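PDB 3DTY: oxidoreductase, Gfo/Idh/MocA family from Pseudomonas syringae pv. tomato, which probably catalyses an NAD(P)-dependent oxidation or reduction through a Rossmann-fold domain, on a substrate not yet identified, and binds magnesium. Local coordinates for residues 319-324 with 334-339; 342-347 with 359-364. One frame throughout, in Å; residues are numbered along the deposited sequence.

Contact 1 (319-324 with 334-339)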
ATOM      1  N   ASP A 319     -12.243  23.238   5.804  1.00  9.52           N
ATOM      2  CA  ASP A 319     -11.746  23.467   4.452  1.00  9.44           C
ATOM      3  C   ASP A 319     -12.260  22.489   3.400  1.00 10.26           C
ATOM      4  O   ASP A 319     -12.102  22.738   2.202  1.00 10.34           O
ATOM      5  CB  ASP A 319     -10.221  23.442   4.427  1.00 12.99           C
ATOM      6  CG  ASP A 319      -9.611  24.673   5.052  1.00 12.06           C
ATOM      7  OD1 ASP A 319     -10.106  25.782   4.779  1.00 15.97           O
ATOM      8  OD2 ASP A 319      -8.631  24.537   5.801  1.00 15.64           O
ATOM      9  N   ASP A 320     -12.862  21.383   3.824  1.00  8.95           N
ATOM     10  CA  ASP A 320     -13.368  20.411   2.856  1.00  9.59           C
ATOM     11  C   ASP A 320     -14.181  21.121   1.777  1.00  9.67           C
ATOM     12  O   ASP A 320     -14.973  22.012   2.078  1.00  9.24           O
ATOM     13  CB  ASP A 320     -14.254  19.361   3.533  1.00 10.29           C
ATOM     14  CG  ASP A 320     -13.463  18.360   4.362  1.00 11.19           C
ATOM     15  OD1 ASP A 320     -12.269  18.122   4.071  1.00 11.14           O
ATOM     16  OD2 ASP A 320     -14.054  17.792   5.302  1.00 12.08           O
ATOM     17  N   ARG A 321     -13.968  20.735   0.524  1.00  9.84           N
ATOM     18  CA  ARG A 321     -14.697  21.322  -0.594  1.00  9.38           C
ATOM     19  C   ARG A 321     -15.563  20.263  -1.289  1.00  9.97           C
ATOM     20  O   ARG A 321     -16.292  20.560  -2.239  1.00 11.77           O
ATOM     21  CB  ARG A 321     -13.715  21.956  -1.583  1.00 10.18           C
ATOM     22  CG  ARG A 321     -13.016  23.195  -1.025  1.00 11.10           C
ATOM     23  CD  ARG A 321     -11.748  23.510  -1.800  1.00  9.96           C
ATOM     24  NE  ARG A 321     -10.992  24.600  -1.183  1.00  8.13           N
ATOM     25  CZ  ARG A 321     -11.252  25.894  -1.355  1.00  8.02           C
ATOM     26  NH1 ARG A 321     -12.253  26.282  -2.137  1.00  6.00           N
ATOM     27  NH2 ARG A 321     -10.516  26.804  -0.722  1.00  6.15           N
ATOM     28  N   ILE A 322     -15.476  19.030  -0.802  1.00  9.06           N
ATOM     29  CA  ILE A 322     -16.265  17.930  -1.337  1.00  7.92           C
ATOM     30  C   ILE A 322     -16.211  16.796  -0.318  1.00  8.10           C
ATOM     31  O   ILE A 322     -15.304  16.750   0.508  1.00  7.87           O
ATOM     32  CB  ILE A 322     -15.724  17.473  -2.705  1.00 10.85           C
ATOM     33  CG1 ILE A 322     -16.701  16.484  -3.347  1.00 11.09           C
ATOM     34  CG2 ILE A 322     -14.329  16.884  -2.542  1.00  8.33           C
ATOM     35  CD1 ILE A 322     -16.451  16.258  -4.826  1.00 17.27           C
ATOM     36  N   GLY A 323     -17.186  15.895  -0.368  1.00  8.26           N
ATOM     37  CA  GLY A 323     -17.235  14.807   0.595  1.00  7.48           C
ATOM     38  C   GLY A 323     -16.040  13.871   0.655  1.00  9.56           C
ATOM     39  O   GLY A 323     -15.290  13.730  -0.311  1.00  9.26           O
ATOM     40  N   GLY A 324     -15.864  13.225   1.805  1.00  9.02           N
ATOM     41  CA  GLY A 324     -14.762  12.292   1.962  1.00  9.64           C
ATOM     42  C   GLY A 324     -14.879  11.156   0.961  1.00  9.83           C
ATOM     43  O   GLY A 324     -15.981  10.799   0.532  1.00 12.56           O
ATOM     44  N   TRP A 334      -3.753  24.672  -1.977  1.00  7.03           N
ATOM     45  CA  TRP A 334      -3.308  26.024  -2.297  1.00  7.19           C
ATOM     46  C   TRP A 334      -4.434  27.044  -2.196  1.00  7.47           C
ATOM     47  O   TRP A 334      -4.206  28.192  -1.794  1.00  8.61           O
ATOM     48  CB  TRP A 334      -2.680  26.074  -3.689  1.00  8.33           C
ATOM     49  CG  TRP A 334      -1.195  25.867  -3.656  1.00  9.28           C
ATOM     50  CD1 TRP A 334      -0.526  24.755  -3.220  1.00  8.86           C
ATOM     51  CD2 TRP A 334      -0.195  26.818  -4.031  1.00  8.14           C
ATOM     52  NE1 TRP A 334       0.834  24.960  -3.299  1.00  8.56           N
ATOM     53  CE2 TRP A 334       1.063  26.220  -3.793  1.00  9.14           C
ATOM     54  CE3 TRP A 334      -0.239  28.123  -4.546  1.00  6.84           C
ATOM     55  CZ2 TRP A 334       2.270  26.880  -4.054  1.00 10.09           C
ATOM     56  CZ3 TRP A 334       0.960  28.779  -4.807  1.00  8.63           C
ATOM     57  CH2 TRP A 334       2.199  28.155  -4.558  1.00 10.02           C
ATOM     58  N   ALA A 335      -5.648  26.640  -2.556  1.00  7.25           N
ATOM     59  CA  ALA A 335      -6.779  27.552  -2.453  1.00  7.73           C
ATOM     60  C   ALA A 335      -7.041  27.786  -0.966  1.00  7.82           C
ATOM     61  O   ALA A 335      -7.375  28.897  -0.560  1.00  8.34           O
ATOM     62  CB  ALA A 335      -8.020  26.960  -3.126  1.00  8.98           C
ATOM     63  N   ASN A 336      -6.881  26.737  -0.159  1.00  7.59           N
ATOM     64  CA  ASN A 336      -7.095  26.853   1.285  1.00  8.89           C
ATOM     65  C   ASN A 336      -6.064  27.816   1.874  1.00  9.17           C
ATOM     66  O   ASN A 336      -6.357  28.589   2.795  1.00 10.34           O
ATOM     67  CB  ASN A 336      -6.966  25.485   1.970  1.00  7.85           C
ATOM     68  CG  ASN A 336      -8.067  24.509   1.558  1.00  8.27           C
ATOM     69  OD1 ASN A 336      -9.147  24.918   1.124  1.00  7.90           O
ATOM     70  ND2 ASN A 336      -7.801  23.211   1.715  1.00  6.90           N
ATOM     71  N   LEU A 337      -4.852  27.761   1.339  1.00  8.00           N
ATOM     72  CA  LEU A 337      -3.785  28.630   1.804  1.00  9.00           C
ATOM     73  C   LEU A 337      -4.101  30.076   1.439  1.00  8.17           C
ATOM     74  O   LEU A 337      -4.104  30.956   2.299  1.00  8.01           O
ATOM     75  CB  LEU A 337      -2.456  28.222   1.175  1.00 11.10           C
ATOM     76  CG  LEU A 337      -1.244  29.050   1.611  1.00 14.46           C
ATOM     77  CD1 LEU A 337      -0.944  28.780   3.068  1.00 16.07           C
ATOM     78  CD2 LEU A 337      -0.039  28.695   0.759  1.00 17.77           C
ATOM     79  N   TYR A 338      -4.366  30.321   0.160  1.00  7.66           N
ATOM     80  CA  TYR A 338      -4.674  31.675  -0.281  1.00  8.31           C
ATOM     81  C   TYR A 338      -5.871  32.265   0.463  1.00  9.25           C
ATOM     82  O   TYR A 338      -5.952  33.476   0.655  1.00  9.58           O
ATOM     83  CB  TYR A 338      -4.940  31.713  -1.787  1.00  8.07           C
ATOM     84  CG  TYR A 338      -3.767  32.240  -2.590  1.00  8.30           C
ATOM     85  CD1 TYR A 338      -2.762  31.388  -3.051  1.00  7.02           C
ATOM     86  CD2 TYR A 338      -3.654  33.598  -2.870  1.00  7.42           C
ATOM     87  CE1 TYR A 338      -1.664  31.891  -3.783  1.00  7.74           C
ATOM     88  CE2 TYR A 338      -2.574  34.104  -3.588  1.00  7.21           C
ATOM     89  CZ  TYR A 338      -1.587  33.253  -4.043  1.00  8.89           C
ATOM     90  OH  TYR A 338      -0.531  33.784  -4.753  1.00 11.44           O
ATOM     91  N   TYR A 339      -6.797  31.407   0.874  1.00  9.58           N
ATOM     92  CA  TYR A 339      -7.968  31.867   1.601  1.00  9.91           C
ATOM     93  C   TYR A 339      -7.539  32.395   2.965  1.00  9.34           C
ATOM     94  O   TYR A 339      -8.089  33.378   3.453  1.00  9.98           O
ATOM     95  CB  TYR A 339      -8.979  30.733   1.777  1.00  9.82           C
ATOM     96  CG  TYR A 339     -10.250  31.162   2.477  1.00 12.96           C
ATOM     97  CD1 TYR A 339     -11.106  32.092   1.892  1.00 12.56           C
ATOM     98  CD2 TYR A 339     -10.593  30.646   3.730  1.00 12.97           C
ATOM     99  CE1 TYR A 339     -12.270  32.498   2.536  1.00 16.19           C
ATOM    100  CE2 TYR A 339     -11.754  31.045   4.381  1.00 16.15           C
ATOM    101  CZ  TYR A 339     -12.586  31.972   3.779  1.00 17.49           C
ATOM    102  OH  TYR A 339     -13.726  32.387   4.425  1.00 21.36           O
TER
HETATM  103  O   HOH W   1      -9.937  21.709   0.220  1.00 15.98           O
HETATM  104  O   HOH W   2      -8.340  27.480   4.839  1.00 18.24           O
HETATM  105  O   HOH W   3     -10.715  29.524  -1.334  1.00  9.96           O
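Arg321 reaches from the loop before helix 330-349 and grips the side-chain amide of Asn336 on that helix. The grip is side-on and converges on one atom. Arg321 NE lies 3.0 Å from Asn336 OD1, and Arg321 NH2 is equally near the same oxygen. Both hydrogen bonds are bent, at 144° and 142°. The donors come from the same face of the amide, tilted from the carbonyl plane, while OD1 stays close to the guanidinium plane. The extended Arg321 chain, from CG to NE, carries the group across to the helix. Ala335 CB sits over one guanidinium face, 3.5 Å from Arg321 NH2.

Asp319 adds a flat layer. Its carboxylate stacks on the Asn336 amide with the planes 18° apart, and Asp319 CB comes 3.6 Å from Asn336 ND2. That ND2 gives hydrogen bonds to Gly147 O and to a water 3.0 Å away (HOH 1), which also meets Asp319 O. The charged ends have partners beyond the two segments: Asp319 pairs with Arg340, Arg321 NH1 with Asp37. Phe331 of the second subunit packs on Arg321.

The amide of Asn336 is thus held at both ends, by arginine at its oxygen and by backbone and water at its nitrogen. This fixes its rotation and ties the loop to the second turn of the helix, mainly through polar bonds, with packing of Ala335 CB on the guanidinium face.

Contact 2 (342-347 with 359-364)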
ATOM      1  N   ALA A 342      -5.967  35.726   2.664  1.00  8.96           N
ATOM      2  CA  ALA A 342      -7.015  36.743   2.563  1.00  8.59           C
ATOM      3  C   ALA A 342      -7.590  37.082   3.939  1.00  9.22           C
ATOM      4  O   ALA A 342      -7.867  38.242   4.234  1.00  9.02           O
ATOM      5  CB  ALA A 342      -8.131  36.263   1.629  1.00  8.84           C
ATOM      6  N   LEU A 343      -7.776  36.067   4.775  1.00  8.73           N
ATOM      7  CA  LEU A 343      -8.298  36.295   6.119  1.00  9.22           C
ATOM      8  C   LEU A 343      -7.278  37.098   6.928  1.00  9.59           C
ATOM      9  O   LEU A 343      -7.641  37.998   7.685  1.00 10.38           O
ATOM     10  CB  LEU A 343      -8.594  34.957   6.816  1.00  8.44           C
ATOM     11  CG  LEU A 343      -9.785  34.168   6.259  1.00  9.33           C
ATOM     12  CD1 LEU A 343      -9.949  32.835   7.003  1.00  9.18           C
ATOM     13  CD2 LEU A 343     -11.042  35.019   6.374  1.00  9.03           C
ATOM     14  N   ALA A 344      -6.000  36.784   6.754  1.00  8.27           N
ATOM     15  CA  ALA A 344      -4.954  37.500   7.482  1.00  8.81           C
ATOM     16  C   ALA A 344      -4.916  38.963   7.030  1.00  8.79           C
ATOM     17  O   ALA A 344      -4.764  39.879   7.841  1.00  8.17           O
ATOM     18  CB  ALA A 344      -3.598  36.828   7.253  1.00  6.36           C
HETATM   19  N   MSE A 345      -5.072  39.183   5.732  1.00  9.82           N
HETATM   20  CA  MSE A 345      -5.058  40.539   5.203  1.00 11.62           C
HETATM   21  C   MSE A 345      -6.202  41.367   5.778  1.00 12.35           C
HETATM   22  O   MSE A 345      -6.016  42.524   6.164  1.00 12.72           O
HETATM   23  CB  MSE A 345      -5.172  40.511   3.680  1.00 12.10           C
HETATM   24  CG  MSE A 345      -3.997  39.851   2.997  1.00 16.29           C
HETATM   25 SE   MSE A 345      -4.183  39.817   1.092  1.00 20.69          SE
HETATM   26  CE  MSE A 345      -2.620  38.749   0.657  1.00 14.19           C
ATOM     27  N   ASP A 346      -7.384  40.764   5.831  1.00 15.15           N
ATOM     28  CA  ASP A 346      -8.568  41.438   6.336  1.00 15.55           C
ATOM     29  C   ASP A 346      -8.473  41.747   7.823  1.00 15.11           C
ATOM     30  O   ASP A 346      -8.877  42.822   8.264  1.00 14.81           O
ATOM     31  CB  ASP A 346      -9.810  40.590   6.067  1.00 19.07           C
ATOM     32  CG  ASP A 346     -11.096  41.357   6.309  1.00 24.01           C
ATOM     33  OD1 ASP A 346     -11.464  42.182   5.447  1.00 27.19           O
ATOM     34  OD2 ASP A 346     -11.744  41.136   7.351  1.00 25.72           O
ATOM     35  N   ALA A 347      -7.952  40.805   8.600  1.00 14.39           N
ATOM     36  CA  ALA A 347      -7.818  41.018  10.036  1.00 14.02           C
ATOM     37  C   ALA A 347      -6.811  42.137  10.271  1.00 14.40           C
ATOM     38  O   ALA A 347      -7.006  42.992  11.140  1.00 13.61           O
ATOM     39  CB  ALA A 347      -7.350  39.746  10.719  1.00 12.78           C
ATOM     40  N   VAL A 359      -5.656  33.092  12.766  1.00 17.40           N
ATOM     41  CA  VAL A 359      -5.458  32.629  11.394  1.00 15.59           C
ATOM     42  C   VAL A 359      -4.117  31.910  11.277  1.00 16.55           C
ATOM     43  O   VAL A 359      -3.059  32.541  11.325  1.00 16.06           O
ATOM     44  CB  VAL A 359      -5.478  33.805  10.393  1.00 14.52           C
ATOM     45  CG1 VAL A 359      -5.288  33.286   8.976  1.00 11.57           C
ATOM     46  CG2 VAL A 359      -6.782  34.569  10.517  1.00 14.32           C
ATOM     47  N   ARG A 360      -4.171  30.589  11.131  1.00 17.50           N
ATOM     48  CA  ARG A 360      -2.968  29.768  11.016  1.00 17.49           C
ATOM     49  C   ARG A 360      -2.507  29.762   9.566  1.00 16.15           C
ATOM     50  O   ARG A 360      -3.096  29.083   8.724  1.00 17.91           O
ATOM     51  CB  ARG A 360      -3.278  28.334  11.448  1.00 20.77           C
ATOM     52  CG  ARG A 360      -2.252  27.684  12.362  1.00 26.04           C
ATOM     53  CD  ARG A 360      -2.693  26.262  12.705  1.00 29.27           C
ATOM     54  NE  ARG A 360      -4.135  26.198  12.941  1.00 33.00           N
ATOM     55  CZ  ARG A 360      -4.732  26.518  14.085  1.00 35.14           C
ATOM     56  NH1 ARG A 360      -4.014  26.921  15.129  1.00 36.45           N
ATOM     57  NH2 ARG A 360      -6.054  26.462  14.174  1.00 35.92           N
ATOM     58  N   TYR A 361      -1.454  30.513   9.271  1.00 14.02           N
ATOM     59  CA  TYR A 361      -0.950  30.582   7.908  1.00 12.30           C
ATOM     60  C   TYR A 361       0.545  30.859   7.913  1.00 12.51           C
ATOM     61  O   TYR A 361       1.085  31.398   8.881  1.00 11.15           O
ATOM     62  CB  TYR A 361      -1.659  31.701   7.141  1.00 12.22           C
ATOM     63  CG  TYR A 361      -1.177  33.094   7.488  1.00 13.43           C
ATOM     64  CD1 TYR A 361      -0.393  33.827   6.593  1.00 14.19           C
ATOM     65  CD2 TYR A 361      -1.491  33.679   8.719  1.00 14.27           C
ATOM     66  CE1 TYR A 361       0.067  35.107   6.914  1.00 14.82           C
ATOM     67  CE2 TYR A 361      -1.034  34.956   9.050  1.00 15.89           C
ATOM     68  CZ  TYR A 361      -0.255  35.661   8.141  1.00 16.05           C
ATOM     69  OH  TYR A 361       0.212  36.913   8.471  1.00 19.14           O
ATOM     70  N   PRO A 362       1.236  30.480   6.830  1.00 12.64           N
ATOM     71  CA  PRO A 362       2.675  30.724   6.756  1.00 11.45           C
ATOM     72  C   PRO A 362       2.878  32.206   6.447  1.00 12.67           C
ATOM     73  O   PRO A 362       2.766  32.623   5.293  1.00 12.83           O
ATOM     74  CB  PRO A 362       3.118  29.824   5.610  1.00 11.84           C
ATOM     75  CG  PRO A 362       1.928  29.837   4.695  1.00 13.73           C
ATOM     76  CD  PRO A 362       0.761  29.718   5.660  1.00 12.87           C
ATOM     77  N   GLY A 363       3.155  32.993   7.489  1.00 12.26           N
ATOM     78  CA  GLY A 363       3.363  34.422   7.324  1.00 11.93           C
ATOM     79  C   GLY A 363       4.824  34.837   7.430  1.00 12.53           C
ATOM     80  O   GLY A 363       5.721  34.004   7.297  1.00 11.96           O
ATOM     81  N   ILE A 364       5.068  36.123   7.682  1.00 11.84           N
ATOM     82  CA  ILE A 364       6.430  36.635   7.779  1.00 11.02           C
ATOM     83  C   ILE A 364       7.330  35.817   8.715  1.00 11.55           C
ATOM     84  O   ILE A 364       8.492  35.570   8.401  1.00 12.20           O
ATOM     85  CB  ILE A 364       6.447  38.130   8.223  1.00 12.11           C
ATOM     86  CG1 ILE A 364       7.867  38.684   8.109  1.00 11.58           C
ATOM     87  CG2 ILE A 364       5.932  38.278   9.654  1.00 10.27           C
ATOM     88  CD1 ILE A 364       8.414  38.625   6.691  1.00 14.32           C
TER
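Ala344, on helix 330-349, sets its methyl over one face of the Tyr361 ring in the loop that leads into helix 364-382. This is the tight part of the contact. Ala344 CB stands 3.8 Å from the Tyr361 ring centroid, 20° off the ring normal, which makes it a CH-pi contact. The methyl is shifted toward the CE2-CZ side of the ring, with Ala344 CB 3.6 Å from Tyr361 CE2. Tyr361 CG lies between its backbone N and carbonyl carbon (chi1 76°), and this torsion brings the ring under Ala344 CB. Inside the loop, Val359 O lies at the ring edge, in its plane. Arg340 and Phe341, one turn back on the same helix, also touch the Tyr361 side chain.

The packing is looser at Val359. Its two methyls divide between two neighbours on the helix. CG1, anti to the backbone N (chi1 -179°), faces Ala344, with Val359 CG1 4.3 Å from Ala344 CB. CG2 goes to Leu343, where Val359 CG2 lies 4.1 Å from Leu343 CB. Among the touching residues Ala344 is the buried one, while the Leu343-Val359 pair has both partners partly exposed to solvent. Beyond the segments, the Leu343 side chain touches Arg8.

No hydrogen bond crosses between the two segments. Polar ties of the loop lie outside them: Arg360 forms a salt bridge with Glu152, the Pro362 carbonyl accepts a backbone hydrogen bond from Val141, and Arg360 O takes a weak one from Arg340 NH1. Gly363 takes the N-cap position of helix 364-382. Between the two segments the contact is therefore apolar and CH-pi in kind. A small methyl lets the aromatic face lie close to the helix, and two valine branches fill in beside it.

Contacts 1 and 2 follow one another along helix 330-349, with their centres about 16 Å apart. Contact 1 ties the helix to the loop before it; contact 2 packs a later part against the loop that leads into helix 364-382. They touch directly where Leu337 CD1 meets Pro362 CD at 3.2 Å, a close approach that is tight for two carbons. Arg340 also bridges them, pairing with Asp319 and touching Tyr361. The two differ in chemistry: contact 1 is polar and watered and has the second subunit beside it, while contact 2 is apolar and within one chain. Both lie away from the magnesium site at Glu123 and Asn127.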